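Local atomic coordinates of polyketide biosynthesis 3-hydroxy-3-methylglutaryl-ACP synthase PksG (Bacillus subtilis, PDB entry 4YXT), a protein that catalyses the aldol condensation of acetyl-AcpK with a beta-ketothioester polyketide intermediate on PksL during biosynthesis of the antibiotic bacillaene. Residues P51-K60 with L91-L99; Y220-Y231 with F324-Y335. The protein carries 1 engineered substitution. One frame throughout, in Å; residues are numbered along the deposited sequence.

Contact 1 of 2, residues P51-K60 with L91-L99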
loop_
_atom_site.group_PDB
_atom_site.type_symbol
_atom_site.label_atom_id
_atom_site.label_comp_id
_atom_site.label_asym_id
_atom_site.label_seq_id
_atom_site.Cartn_x
_atom_site.Cartn_y
_atom_site.Cartn_z
ATOM N N PRO A 51 -8.282 4.417 13.135
ATOM C CA PRO A 51 -8.553 3.416 12.062
ATOM C C PRO A 51 -8.420 1.945 12.405
ATOM O O PRO A 51 -8.962 1.095 11.673
ATOM C CB PRO A 51 -7.536 3.788 10.997
ATOM C CG PRO A 51 -7.308 5.251 11.240
ATOM C CD PRO A 51 -7.350 5.463 12.706
ATOM N N VAL A 52 -7.621 1.613 13.398
ATOM C CA VAL A 52 -7.569 0.229 13.909
ATOM C C VAL A 52 -8.910 -0.169 14.556
ATOM O O VAL A 52 -9.521 -1.180 14.209
ATOM C CB VAL A 52 -6.450 0.067 14.952
ATOM C CG1 VAL A 52 -6.445 -1.362 15.465
ATOM C CG2 VAL A 52 -5.101 0.475 14.319
ATOM N N THR A 53 -9.402 0.679 15.443
ATOM C CA THR A 53 -10.654 0.387 16.099
ATOM C C THR A 53 -11.730 0.255 15.062
ATOM O O THR A 53 -12.531 -0.681 15.130
ATOM C CB THR A 53 -11.045 1.441 17.164
ATOM O OG1 THR A 53 -11.358 2.692 16.540
ATOM C CG2 THR A 53 -9.893 1.638 18.177
ATOM N N PHE A 54 -11.722 1.178 14.091
ATOM C CA PHE A 54 -12.772 1.211 13.072
ATOM C C PHE A 54 -12.677 -0.043 12.242
ATOM O O PHE A 54 -13.711 -0.626 11.984
ATOM C CB PHE A 54 -12.694 2.441 12.150
ATOM C CG PHE A 54 -13.600 3.558 12.541
ATOM C CD1 PHE A 54 -13.360 4.287 13.669
ATOM C CD2 PHE A 54 -14.705 3.884 11.754
ATOM C CE1 PHE A 54 -14.214 5.334 14.043
ATOM C CE2 PHE A 54 -15.566 4.918 12.101
ATOM C CZ PHE A 54 -15.322 5.644 13.254
ATOM N N GLY A 55 -11.446 -0.461 11.868
ATOM C CA GLY A 55 -11.235 -1.687 11.079
ATOM C C GLY A 55 -11.563 -2.998 11.830
ATOM O O GLY A 55 -12.177 -3.925 11.264
ATOM N N VAL A 56 -11.122 -3.099 13.076
ATOM C CA VAL A 56 -11.417 -4.290 13.928
ATOM C C VAL A 56 -12.882 -4.429 14.125
ATOM O O VAL A 56 -13.453 -5.489 13.852
ATOM C CB VAL A 56 -10.670 -4.233 15.242
ATOM C CG1 VAL A 56 -11.121 -5.288 16.265
ATOM C CG2 VAL A 56 -9.174 -4.395 14.943
ATOM N N ASN A 57 -13.525 -3.325 14.438
ATOM C CA ASN A 57 -15.001 -3.360 14.591
ATOM C C ASN A 57 -15.742 -3.747 13.320
ATOM O O ASN A 57 -16.742 -4.433 13.403
ATOM C CB ASN A 57 -15.497 -2.051 15.167
ATOM C CG ASN A 57 -14.920 -1.799 16.529
ATOM O OD1 ASN A 57 -14.678 -2.731 17.272
ATOM N ND2 ASN A 57 -14.678 -0.568 16.856
ATOM N N ALA A 58 -15.254 -3.362 12.143
ATOM C CA ALA A 58 -15.884 -3.866 10.923
ATOM C C ALA A 58 -15.630 -5.347 10.708
ATOM O O ALA A 58 -16.514 -6.058 10.256
ATOM C CB ALA A 58 -15.471 -3.041 9.694
ATOM N N ALA A 59 -14.433 -5.847 10.991
ATOM C CA ALA A 59 -14.105 -7.235 10.595
ATOM C C ALA A 59 -14.522 -8.287 11.613
ATOM O O ALA A 59 -14.765 -9.479 11.291
ATOM C CB ALA A 59 -12.623 -7.356 10.336
ATOM N N LYS A 60 -14.582 -7.857 12.846
ATOM C CA LYS A 60 -14.860 -8.745 13.976
ATOM C C LYS A 60 -16.092 -9.629 13.717
ATOM O O LYS A 60 -16.017 -10.886 13.861
ATOM C CB LYS A 60 -14.912 -7.901 15.261
ATOM C CG LYS A 60 -15.419 -8.581 16.553
ATOM C CD LYS A 60 -14.295 -9.207 17.362
ATOM C CE LYS A 60 -14.646 -9.298 18.837
ATOM N NZ LYS A 60 -16.063 -9.727 19.062
ATOM N N LEU A 91 -1.340 -0.145 9.697
ATOM C CA LEU A 91 -2.503 -0.467 10.483
ATOM C C LEU A 91 -2.696 -1.964 10.606
ATOM O O LEU A 91 -3.304 -2.429 11.608
ATOM C CB LEU A 91 -3.737 0.163 9.837
ATOM C CG LEU A 91 -3.768 1.667 9.833
ATOM C CD1 LEU A 91 -4.878 2.255 8.941
ATOM C CD2 LEU A 91 -3.941 2.103 11.301
ATOM N N SER A 92 -2.303 -2.708 9.560
ATOM C CA SER A 92 -2.544 -4.144 9.521
ATOM C C SER A 92 -1.857 -4.955 10.647
ATOM O O SER A 92 -2.286 -6.074 10.959
ATOM C CB SER A 92 -2.136 -4.749 8.166
ATOM O OG SER A 92 -2.955 -4.246 7.111
ATOM N N THR A 93 -0.785 -4.419 11.227
ATOM C CA THR A 93 -0.120 -5.052 12.353
ATOM C C THR A 93 -1.047 -5.142 13.612
ATOM O O THR A 93 -1.257 -6.225 14.196
ATOM C CB THR A 93 1.199 -4.336 12.671
ATOM O OG1 THR A 93 0.948 -2.989 13.107
ATOM C CG2 THR A 93 2.181 -4.318 11.440
ATOM N N TYR A 94 -1.621 -4.007 14.002
ATOM C CA TYR A 94 -2.601 -3.939 15.092
ATOM C C TYR A 94 -3.893 -4.694 14.786
ATOM O O TYR A 94 -4.399 -5.409 15.644
ATOM C CB TYR A 94 -2.957 -2.476 15.365
ATOM C CG TYR A 94 -1.850 -1.685 16.037
ATOM C CD1 TYR A 94 -1.384 -2.072 17.286
ATOM C CD2 TYR A 94 -1.261 -0.596 15.428
ATOM C CE1 TYR A 94 -0.403 -1.384 17.921
ATOM C CE2 TYR A 94 -0.269 0.120 16.062
ATOM C CZ TYR A 94 0.149 -0.277 17.323
ATOM O OH TYR A 94 1.133 0.403 18.032
ATOM N N ILE A 95 -4.437 -4.542 13.568
ATOM C CA ILE A 95 -5.658 -5.249 13.209
ATOM C C ILE A 95 -5.454 -6.755 13.343
ATOM O O ILE A 95 -6.274 -7.447 13.886
ATOM C CB ILE A 95 -6.124 -5.011 11.771
ATOM C CG1 ILE A 95 -6.359 -3.543 11.454
ATOM C CG2 ILE A 95 -7.375 -5.780 11.486
ATOM C CD1 ILE A 95 -7.008 -2.828 12.552
ATOM N N HIS A 96 -4.344 -7.245 12.829
ATOM C CA HIS A 96 -4.004 -8.652 12.928
ATOM C C HIS A 96 -3.962 -9.188 14.388
ATOM O O HIS A 96 -4.503 -10.248 14.697
ATOM C CB HIS A 96 -2.654 -8.848 12.241
ATOM C CG HIS A 96 -2.095 -10.207 12.388
ATOM N ND1 HIS A 96 -2.294 -11.193 11.447
ATOM C CD2 HIS A 96 -1.330 -10.754 13.354
ATOM C CE1 HIS A 96 -1.682 -12.295 11.829
ATOM N NE2 HIS A 96 -1.073 -12.049 12.969
ATOM N N GLU A 97 -3.308 -8.449 15.268
ATOM C CA GLU A 97 -3.190 -8.833 16.670
ATOM C C GLU A 97 -4.565 -8.940 17.339
ATOM O O GLU A 97 -4.890 -9.917 17.995
ATOM C CB GLU A 97 -2.308 -7.779 17.394
ATOM C CG GLU A 97 -2.174 -7.921 18.917
ATOM C CD GLU A 97 -1.323 -9.115 19.357
ATOM O OE1 GLU A 97 -1.066 -10.012 18.531
ATOM O OE2 GLU A 97 -0.905 -9.162 20.541
ATOM N N TYR A 98 -5.386 -7.918 17.218
ATOM C CA TYR A 98 -6.634 -7.911 17.977
ATOM C C TYR A 98 -7.724 -8.747 17.319
ATOM O O TYR A 98 -8.744 -9.034 17.947
ATOM C CB TYR A 98 -7.093 -6.476 18.221
ATOM C CG TYR A 98 -6.256 -5.755 19.243
ATOM C CD1 TYR A 98 -5.105 -5.091 18.870
ATOM C CD2 TYR A 98 -6.625 -5.743 20.591
ATOM C CE1 TYR A 98 -4.302 -4.447 19.801
ATOM C CE2 TYR A 98 -5.838 -5.088 21.538
ATOM C CZ TYR A 98 -4.678 -4.445 21.131
ATOM O OH TYR A 98 -3.910 -3.788 22.037
ATOM N N LEU A 99 -7.561 -9.078 16.040
ATOM C CA LEU A 99 -8.397 -10.116 15.421
ATOM C C LEU A 99 -7.913 -11.548 15.705
ATOM O O LEU A 99 -8.660 -12.496 15.452
ATOM C CB LEU A 99 -8.502 -9.941 13.934
ATOM C CG LEU A 99 -9.231 -8.680 13.478
ATOM C CD1 LEU A 99 -9.217 -8.586 11.977
ATOM C CD2 LEU A 99 -10.672 -8.622 13.979
#
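Two helices on one side of the mixed sheet of this thiolase-like enzyme pack through aliphatic side chains, Val-52 and Val-56 of 51-60 against Ile-95 and Leu-99 of 91-99. The segment axes come within 9.3 Å and cross at -44°, both helices running in roughly the same sense. Ile-95 lies at the middle of the seam. Its CG1 leaves the backbone opposite the carbonyl carbon (chi1 -58°), and with chi2 at -40° the chain end then turns CD1 to the first helix, where it sits 3.3 Å from Val-52 CG1, a tight fit for two methyls. The same CD1 meets Val-56 CG2 at 3.6 Å, so one methyl touches two valines a turn apart. Val-52 divides its branches: CG1 also rests against Tyr-94 CB, while CG2 turns to Leu-91 CD2 at 3.6 Å. Leu-91 spreads its other methyl, CD1, to Pro-51 CB at 3.7 Å. In the thiolase-like fold, helices pack on sheets in layers; here strand 137-145 backs the pair, its Ile-141 touching both Ala-59 and Ile-95, and strand 413-419 puts Tyr-416 on Val-52 and Trp-418 on Val-56. At the other end Leu-99 forks, CD1 reaching Ala-59 CB at 4.0 Å and CD2 reaching Val-56 CG1 at 4.1 Å. No hydrogen bond joins the helices, and the polar groups look outward from the seam: Tyr-94 OH bonds to Arg-414 N, Ser-92 OG to Thr-79 and Phe-108, and Lys-60 forms a salt bridge with Asp-64. Beyond the second helix, Glu-197 of the second subunit packs on Tyr-94 and Glu-97.

Contact 2 of 2, residues Y220-Y231 with F324-Y335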
loop_
_atom_site.group_PDB
_atom_site.type_symbol
_atom_site.label_atom_id
_atom_site.label_comp_id
_atom_site.label_asym_id
_atom_site.label_seq_id
_atom_site.Cartn_x
_atom_site.Cartn_y
_atom_site.Cartn_z
ATOM N N TYR A 220 -13.156 12.888 -11.622
ATOM C CA TYR A 220 -14.125 11.816 -11.372
ATOM C C TYR A 220 -14.957 11.483 -12.577
ATOM O O TYR A 220 -15.105 10.325 -12.911
ATOM C CB TYR A 220 -15.041 12.208 -10.215
ATOM C CG TYR A 220 -16.051 11.187 -9.750
ATOM C CD1 TYR A 220 -17.170 10.853 -10.522
ATOM C CD2 TYR A 220 -15.887 10.549 -8.516
ATOM C CE1 TYR A 220 -18.132 9.936 -10.049
ATOM C CE2 TYR A 220 -16.827 9.636 -8.046
ATOM C CZ TYR A 220 -17.935 9.326 -8.804
ATOM O OH TYR A 220 -18.834 8.412 -8.342
ATOM N N LEU A 221 -15.531 12.492 -13.232
ATOM C CA LEU A 221 -16.413 12.229 -14.384
ATOM C C LEU A 221 -15.638 11.763 -15.607
ATOM O O LEU A 221 -16.030 10.791 -16.294
ATOM C CB LEU A 221 -17.228 13.465 -14.745
ATOM C CG LEU A 221 -18.273 13.885 -13.734
ATOM C CD1 LEU A 221 -18.764 15.311 -14.047
ATOM C CD2 LEU A 221 -19.421 12.877 -13.675
ATOM N N ASP A 222 -14.513 12.409 -15.878
ATOM C CA ASP A 222 -13.646 11.866 -16.933
ATOM C C ASP A 222 -13.249 10.381 -16.704
ATOM O O ASP A 222 -13.315 9.570 -17.664
ATOM C CB ASP A 222 -12.439 12.752 -17.126
ATOM C CG ASP A 222 -12.817 14.169 -17.625
ATOM O OD1 ASP A 222 -13.949 14.365 -18.154
ATOM O OD2 ASP A 222 -11.965 15.093 -17.475
ATOM N N CYS A 223 -12.912 10.003 -15.456
ATOM C CA CYS A 223 -12.552 8.628 -15.169
ATOM C C CYS A 223 -13.761 7.698 -15.231
ATOM O O CYS A 223 -13.634 6.557 -15.680
ATOM C CB CYS A 223 -11.834 8.429 -13.843
ATOM S SG CYS A 223 -10.208 9.241 -13.566
ATOM N N CYS A 224 -14.920 8.167 -14.767
ATOM C CA CYS A 224 -16.133 7.371 -14.915
ATOM C C CYS A 224 -16.371 6.925 -16.386
ATOM O O CYS A 224 -16.634 5.739 -16.672
ATOM C CB CYS A 224 -17.321 8.133 -14.352
ATOM S SG CYS A 224 -18.694 7.042 -14.137
ATOM N N GLU A 225 -16.182 7.828 -17.338
ATOM C CA GLU A 225 -16.327 7.451 -18.754
ATOM C C GLU A 225 -15.156 6.608 -19.282
ATOM O O GLU A 225 -15.364 5.643 -20.031
ATOM C CB GLU A 225 -16.497 8.709 -19.608
ATOM C CG GLU A 225 -16.175 8.545 -21.091
ATOM C CD GLU A 225 -16.278 9.866 -21.856
ATOM O OE1 GLU A 225 -16.905 10.828 -21.332
ATOM O OE2 GLU A 225 -15.714 9.952 -22.980
ATOM N N GLN A 226 -13.912 6.957 -18.944
ATOM C CA GLN A 226 -12.786 6.194 -19.504
ATOM C C GLN A 226 -12.730 4.801 -18.954
ATOM O O GLN A 226 -12.456 3.844 -19.679
ATOM C CB GLN A 226 -11.450 6.891 -19.282
ATOM C CG GLN A 226 -11.338 8.186 -20.069
ATOM C CD GLN A 226 -11.367 7.989 -21.581
ATOM O OE1 GLN A 226 -11.860 8.842 -22.325
ATOM N NE2 GLN A 226 -10.839 6.866 -22.035
ATOM N N THR A 227 -13.019 4.656 -17.677
ATOM C CA THR A 227 -12.971 3.306 -17.103
ATOM C C THR A 227 -13.941 2.380 -17.821
ATOM O O THR A 227 -13.628 1.218 -18.131
ATOM C CB THR A 227 -13.207 3.314 -15.566
ATOM O OG1 THR A 227 -14.424 3.979 -15.236
ATOM C CG2 THR A 227 -12.065 3.967 -14.848
ATOM N N PHE A 228 -15.132 2.882 -18.133
ATOM C CA PHE A 228 -16.114 2.037 -18.816
ATOM C C PHE A 228 -15.689 1.699 -20.232
ATOM O O PHE A 228 -15.869 0.577 -20.687
ATOM C CB PHE A 228 -17.550 2.618 -18.816
ATOM C CG PHE A 228 -18.560 1.638 -19.359
ATOM C CD1 PHE A 228 -18.844 0.497 -18.662
ATOM C CD2 PHE A 228 -19.121 1.800 -20.627
ATOM C CE1 PHE A 228 -19.696 -0.477 -19.182
ATOM C CE2 PHE A 228 -19.994 0.834 -21.138
ATOM C CZ PHE A 228 -20.292 -0.292 -20.400
ATOM N N LEU A 229 -15.197 2.702 -20.946
ATOM C CA LEU A 229 -14.562 2.527 -22.255
ATOM C C LEU A 229 -13.491 1.421 -22.190
ATOM O O LEU A 229 -13.463 0.459 -23.042
ATOM C CB LEU A 229 -13.879 3.837 -22.675
ATOM C CG LEU A 229 -13.988 4.412 -24.083
ATOM C CD1 LEU A 229 -14.976 5.578 -24.014
ATOM C CD2 LEU A 229 -12.642 4.876 -24.671
ATOM N N GLU A 230 -12.623 1.492 -21.172
ATOM C CA GLU A 230 -11.578 0.441 -21.070
ATOM C C GLU A 230 -12.196 -0.969 -20.838
ATOM O O GLU A 230 -11.841 -1.963 -21.506
ATOM C CB GLU A 230 -10.539 0.791 -20.016
ATOM C CG GLU A 230 -9.833 2.132 -20.245
ATOM C CD GLU A 230 -8.643 2.052 -21.238
ATOM O OE1 GLU A 230 -8.476 1.001 -21.942
ATOM O OE2 GLU A 230 -7.874 3.057 -21.310
ATOM N N TYR A 231 -13.151 -1.046 -19.917
ATOM C CA TYR A 231 -13.878 -2.297 -19.651
ATOM C C TYR A 231 -14.503 -2.886 -20.901
ATOM O O TYR A 231 -14.400 -4.072 -21.149
ATOM C CB TYR A 231 -14.961 -2.000 -18.644
ATOM C CG TYR A 231 -15.819 -3.159 -18.214
ATOM C CD1 TYR A 231 -16.949 -3.488 -18.941
ATOM C CD2 TYR A 231 -15.568 -3.861 -17.028
ATOM C CE1 TYR A 231 -17.785 -4.507 -18.554
ATOM C CE2 TYR A 231 -16.402 -4.886 -16.633
ATOM C CZ TYR A 231 -17.510 -5.202 -17.406
ATOM O OH TYR A 231 -18.409 -6.169 -17.067
ATOM N N PHE A 324 -17.780 1.305 -9.932
ATOM C CA PHE A 324 -16.857 2.339 -10.345
ATOM C C PHE A 324 -16.151 2.867 -9.156
ATOM O O PHE A 324 -16.779 3.413 -8.311
ATOM C CB PHE A 324 -17.582 3.507 -11.005
ATOM C CG PHE A 324 -16.694 4.673 -11.280
ATOM C CD1 PHE A 324 -15.633 4.553 -12.181
ATOM C CD2 PHE A 324 -16.896 5.870 -10.646
ATOM C CE1 PHE A 324 -14.784 5.619 -12.441
ATOM C CE2 PHE A 324 -16.059 6.951 -10.891
ATOM C CZ PHE A 324 -14.989 6.827 -11.783
ATOM N N SER A 325 -14.832 2.786 -9.151
ATOM C CA SER A 325 -13.978 3.344 -8.093
ATOM C C SER A 325 -13.163 4.545 -8.556
ATOM O O SER A 325 -12.624 4.581 -9.689
ATOM C CB SER A 325 -13.017 2.216 -7.636
ATOM O OG SER A 325 -11.932 2.656 -6.849
ATOM N N TYR A 326 -13.027 5.530 -7.661
ATOM C CA TYR A 326 -12.238 6.706 -7.948
ATOM C C TYR A 326 -11.463 7.089 -6.728
ATOM O O TYR A 326 -11.991 7.151 -5.649
ATOM C CB TYR A 326 -13.110 7.908 -8.310
ATOM C CG TYR A 326 -12.261 9.164 -8.574
ATOM C CD1 TYR A 326 -12.128 10.163 -7.633
ATOM C CD2 TYR A 326 -11.570 9.318 -9.794
ATOM C CE1 TYR A 326 -11.332 11.282 -7.884
ATOM C CE2 TYR A 326 -10.772 10.425 -10.037
ATOM C CZ TYR A 326 -10.663 11.402 -9.075
ATOM O OH TYR A 326 -9.833 12.454 -9.330
ATOM N N GLY A 327 -10.229 7.447 -6.925
ATOM C CA GLY A 327 -9.530 8.156 -5.902
ATOM C C GLY A 327 -8.813 9.319 -6.511
ATOM O O GLY A 327 -8.310 9.237 -7.632
ATOM N N SER A 328 -8.734 10.393 -5.739
ATOM C CA SER A 328 -7.972 11.545 -6.084
ATOM C C SER A 328 -6.558 11.254 -6.347
ATOM O O SER A 328 -5.980 10.422 -5.674
ATOM C CB SER A 328 -7.990 12.534 -4.909
ATOM O OG SER A 328 -9.248 13.115 -4.843
ATOM N N GLY A 329 -5.952 11.999 -7.265
ATOM C CA GLY A 329 -4.509 11.952 -7.351
ATOM C C GLY A 329 -3.841 11.645 -8.671
ATOM O O GLY A 329 -2.812 12.273 -8.940
ATOM N N CYS A 330 -4.353 10.700 -9.500
ATOM C CA CYS A 330 -5.612 10.000 -9.326
ATOM C C CYS A 330 -5.513 8.606 -9.970
ATOM O O CYS A 330 -4.636 8.376 -10.786
ATOM C CB CYS A 330 -6.743 10.722 -10.029
ATOM S SG CYS A 330 -6.995 10.285 -11.794
ATOM N N CYS A 331 -6.365 7.693 -9.549
ATOM C CA CYS A 331 -6.512 6.367 -10.208
ATOM C C CYS A 331 -7.972 5.946 -10.099
ATOM O O CYS A 331 -8.684 6.412 -9.175
ATOM C CB CYS A 331 -5.566 5.254 -9.608
ATOM S SG CYS A 331 -5.387 3.814 -10.725
ATOM N N SER A 332 -8.407 5.067 -11.006
ATOM C CA SER A 332 -9.781 4.652 -11.039
ATOM C C SER A 332 -9.953 3.286 -11.713
ATOM O O SER A 332 -9.049 2.791 -12.369
ATOM C CB SER A 332 -10.658 5.714 -11.734
ATOM O OG SER A 332 -10.344 5.924 -13.097
ATOM N N GLU A 333 -11.112 2.662 -11.506
ATOM C CA GLU A 333 -11.375 1.353 -12.051
ATOM C C GLU A 333 -12.885 1.047 -12.106
ATOM O O GLU A 333 -13.609 1.344 -11.166
ATOM C CB GLU A 333 -10.687 0.247 -11.253
ATOM C CG GLU A 333 -10.772 -1.180 -11.902
ATOM C CD GLU A 333 -9.722 -2.195 -11.342
ATOM O OE1 GLU A 333 -9.813 -3.414 -11.621
ATOM O OE2 GLU A 333 -8.768 -1.804 -10.618
ATOM N N PHE A 334 -13.307 0.394 -13.198
ATOM C CA PHE A 334 -14.635 -0.107 -13.326
ATOM C C PHE A 334 -14.539 -1.592 -13.443
ATOM O O PHE A 334 -13.821 -2.094 -14.274
ATOM C CB PHE A 334 -15.329 0.477 -14.557
ATOM C CG PHE A 334 -16.733 0.027 -14.705
ATOM C CD1 PHE A 334 -17.039 -1.106 -15.453
ATOM C CD2 PHE A 334 -17.761 0.720 -14.088
ATOM C CE1 PHE A 334 -18.341 -1.529 -15.564
ATOM C CE2 PHE A 334 -19.084 0.306 -14.208
ATOM C CZ PHE A 334 -19.377 -0.823 -14.924
ATOM N N TYR A 335 -15.330 -2.295 -12.660
ATOM C CA TYR A 335 -15.357 -3.722 -12.730
ATOM C C TYR A 335 -16.721 -4.225 -12.292
ATOM O O TYR A 335 -17.552 -3.460 -11.831
ATOM C CB TYR A 335 -14.288 -4.298 -11.788
ATOM C CG TYR A 335 -14.277 -3.780 -10.366
ATOM C CD1 TYR A 335 -13.911 -2.489 -10.069
ATOM C CD2 TYR A 335 -14.609 -4.622 -9.301
ATOM C CE1 TYR A 335 -13.858 -2.039 -8.762
ATOM C CE2 TYR A 335 -14.570 -4.183 -8.000
ATOM C CZ TYR A 335 -14.191 -2.897 -7.734
ATOM O OH TYR A 335 -14.128 -2.499 -6.432
#
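Phe-324 drives its CE2 edge onto one face of Tyr-220, a T-shaped pair with planes at 79° and centroids 5.2 Å apart. Cys-224 lies over a face of Phe-324, its SG 4.1 Å from the centroid and nearly on the ring normal. Tyr-326 completes this first aromatic cluster: Tyr-220 CA lies over its face, 4.0 Å from the centroid, while Cys-223 SG meets the ring at its edge. Farther along the helix, Phe-228, Tyr-231 and Phe-334 form a second cluster, in which Phe-334 presents a face to the edge of Phe-228 and its own edge to the face of Tyr-231, both pairs with planes at 90°. CG anti to the backbone N (chi1 -178°) carries the Phe-334 ring off its strand to the helix, where CE1 nears Phe-228 CD1 and CD1 nears Tyr-231 CD2. Between the clusters, Thr-227 OG1 donates to Cys-223 O at 2.7 Å, turning CG2 toward Ser-332. The helix thus lies across the hairpin of strands 319-327 and 331-339. No hydrogen bond crosses, so ring and sulfur packing holds the contact, while tyrosine hydroxyls at its margin bond outward: Tyr-231 to Ser-336, Tyr-326 to Asp-200 and Ser-219, and Tyr-220 to the backbone O of His-250, a catalytic proton donor/acceptor by similarity.

How the contacts relate
Contacts 1 and 2 lie on opposite sides of the chain's centre, with centres 29 Å apart and nearest atoms about 16 Å apart, and they do not touch. Along the sequence contact 1 closes before contact 2 opens. Contact 2 borders the catalytic residues assigned by similarity, the side chain of Tyr-220 being about 4 Å from that of His-250 and that of Tyr-326 about 6 Å from that of Cys-114. Contact 1 lies farther off: the side chain of Leu-91 is about 9 Å from that of Ala-82, an engineered residue at a proton donor/acceptor position. Segments 324-335 and 91-99 meet across the dimer interface, where Gly-329 of the second subunit packs on Thr-93.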